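Local atomic coordinates of clostripain-related protein (Bacteroides thetaiotaomicron, PDB entry 6NAG), a protein that probably acts as a secreted cysteine protease of the clostripain (C11) family, cleaving peptide bonds. Residues 108-113 with 174-179. The protein carries 1 engineered substitution. Sequence-based numbering, arbitrary orientation.
Sequences MVIGCH and ILFDDC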
loop_
_atom_site.group_PDB
_atom_site.type_symbol
_atom_site.label_atom_id
_atom_site.label_comp_id
_atom_site.label_asym_id
_atom_site.label_seq_id
_atom_site.Cartn_x
_atom_site.Cartn_y
_atom_site.Cartn_z
ATOM N N MET A 108 -10.509 12.492 -2.352
ATOM C CA MET A 108 -10.153 12.560 -3.761
ATOM C C MET A 108 -11.318 13.023 -4.629
ATOM O O MET A 108 -12.418 12.479 -4.556
ATOM C CB MET A 108 -9.650 11.195 -4.236
ATOM C CG MET A 108 -8.824 11.241 -5.505
ATOM S SD MET A 108 -7.920 9.705 -5.772
ATOM C CE MET A 108 -7.070 10.079 -7.302
ATOM N N VAL A 109 -11.062 14.038 -5.446
ATOM C CA VAL A 109 -12.043 14.520 -6.409
ATOM C C VAL A 109 -11.520 14.293 -7.821
ATOM O O VAL A 109 -10.569 14.943 -8.251
ATOM C CB VAL A 109 -12.360 16.013 -6.207
ATOM C CG1 VAL A 109 -13.340 16.493 -7.263
ATOM C CG2 VAL A 109 -12.911 16.256 -4.811
ATOM N N ILE A 110 -12.141 13.361 -8.537
ATOM C CA ILE A 110 -11.672 12.983 -9.864
ATOM C C ILE A 110 -12.557 13.559 -10.962
ATOM O O ILE A 110 -13.766 13.329 -10.981
ATOM C CB ILE A 110 -11.612 11.453 -10.020
ATOM C CG1 ILE A 110 -10.792 10.837 -8.885
ATOM C CG2 ILE A 110 -11.037 11.074 -11.377
ATOM C CD1 ILE A 110 -10.696 9.335 -8.952
ATOM N N GLY A 111 -11.944 14.307 -11.875
ATOM C CA GLY A 111 -12.659 14.910 -12.985
ATOM C C GLY A 111 -12.121 14.481 -14.338
ATOM O O GLY A 111 -10.950 14.699 -14.646
ATOM N N CYS A 112 -12.989 13.867 -15.138
ATOM C CA CYS A 112 -12.670 13.410 -16.490
ATOM C C CYS A 112 -13.927 12.878 -17.161
ATOM O O CYS A 112 -15.039 13.129 -16.700
ATOM C CB CYS A 112 -11.597 12.316 -16.481
ATOM S SG CYS A 112 -9.955 12.834 -17.034
ATOM N N HIS A 113 -13.744 12.142 -18.251
ATOM C CA HIS A 113 -14.845 11.405 -18.856
ATOM C C HIS A 113 -15.026 10.090 -18.114
ATOM O O HIS A 113 -14.048 9.453 -17.726
ATOM C CB HIS A 113 -14.594 11.149 -20.342
ATOM C CG HIS A 113 -14.679 12.377 -21.193
ATOM N ND1 HIS A 113 -15.879 12.912 -21.606
ATOM C CD2 HIS A 113 -13.714 13.167 -21.719
ATOM C CE1 HIS A 113 -15.651 13.983 -22.345
ATOM N NE2 HIS A 113 -14.345 14.159 -22.429
ATOM N N ILE A 174 -14.547 9.445 -2.482
ATOM C CA ILE A 174 -14.075 9.693 -3.834
ATOM C C ILE A 174 -15.208 10.297 -4.648
ATOM O O ILE A 174 -16.162 9.608 -5.007
ATOM C CB ILE A 174 -13.562 8.413 -4.518
ATOM C CG1 ILE A 174 -12.357 7.850 -3.763
ATOM C CG2 ILE A 174 -13.183 8.700 -5.961
ATOM C CD1 ILE A 174 -11.797 6.580 -4.367
ATOM N N LEU A 175 -15.111 11.594 -4.914
ATOM C CA LEU A 175 -16.110 12.282 -5.718
ATOM C C LEU A 175 -15.761 12.180 -7.197
ATOM O O LEU A 175 -14.817 12.811 -7.670
ATOM C CB LEU A 175 -16.227 13.750 -5.296
ATOM C CG LEU A 175 -17.045 14.680 -6.197
ATOM C CD1 LEU A 175 -18.452 14.146 -6.407
ATOM C CD2 LEU A 175 -17.090 16.082 -5.614
ATOM N N PHE A 176 -16.524 11.369 -7.921
ATOM C CA PHE A 176 -16.322 11.220 -9.355
ATOM C C PHE A 176 -17.081 12.284 -10.134
ATOM O O PHE A 176 -18.285 12.163 -10.359
ATOM C CB PHE A 176 -16.754 9.831 -9.820
ATOM C CG PHE A 176 -15.655 8.809 -9.787
ATOM C CD1 PHE A 176 -14.673 8.802 -10.763
ATOM C CD2 PHE A 176 -15.612 7.849 -8.792
ATOM C CE1 PHE A 176 -13.661 7.863 -10.740
ATOM C CE2 PHE A 176 -14.603 6.906 -8.765
ATOM C CZ PHE A 176 -13.627 6.913 -9.740
ATOM N N ASP A 177 -16.370 13.327 -10.545
ATOM C CA ASP A 177 -16.945 14.344 -11.413
ATOM C C ASP A 177 -16.884 13.846 -12.853
ATOM O O ASP A 177 -16.247 14.457 -13.708
ATOM C CB ASP A 177 -16.204 15.673 -11.261
ATOM C CG ASP A 177 -17.024 16.856 -11.738
ATOM O OD1 ASP A 177 -18.012 16.644 -12.469
ATOM O OD2 ASP A 177 -16.677 18.001 -11.382
ATOM N N ASP A 178 -17.530 12.710 -13.098
ATOM C CA ASP A 178 -17.540 12.071 -14.407
ATOM C C ASP A 178 -18.937 11.540 -14.706
ATOM O O ASP A 178 -19.864 11.743 -13.925
ATOM C CB ASP A 178 -16.526 10.923 -14.466
ATOM C CG ASP A 178 -15.213 11.259 -13.784
ATOM O OD1 ASP A 178 -14.191 11.400 -14.486
ATOM O OD2 ASP A 178 -15.202 11.377 -12.541
ATOM N N CYS A 179 -19.082 10.848 -15.830
ATOM C CA CYS A 179 -20.347 10.210 -16.175
ATOM C C CYS A 179 -20.393 8.764 -15.699
ATOM O O CYS A 179 -19.363 8.095 -15.627
ATOM C CB CYS A 179 -20.580 10.251 -17.688
ATOM S SG CYS A 179 -21.024 11.864 -18.351
#
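The carbonyl oxygen of L175 takes one hydrogen bond from the neighbouring strand, from I110 N at 2.9 Å, and a weaker CA-H...O contact from V109 CA at 3.5 Å. The same pairing recurs at M108 O, which accepts L175 N at 2.9 Å and a CA-H...O contact from I174. With the N-to-C directions 15° apart, the pairs M108-I174, V109-L175 and I110-F176 establish a parallel ladder. D177 N also bonds to I110 O. On one face, I110 and F176 lie side by side and point the same way. I110 CD1 meets the ring obliquely at F176 CE1 (3.8 Å) and also touches I174 CG2 (3.9 Å); L160 of helix 157-166 packs on I110 and F176, and I164 on I174. V109 and L175 pack on the other face, where a chi1 of 178° sets V109 CG1 to meet L175 CD2 at 4.1 Å. Further along, the D177 carboxylate turns to Y211 OH and M209 N, which both bond to OD2, whereas D178 OD1 lies 2.8 Å from C112 N. Strands 11-17 and 194-199 flank the pair, placing it centrally in the sheet. Past the paired residues, H113, its NE2 hydrogen-bonded to N22 OD1, has ND1 6.2 Å from C179 SG, consistent with the histidine-cysteine dyad that clan CD peptidases carry after adjacent parallel strands of a caspase-like fold.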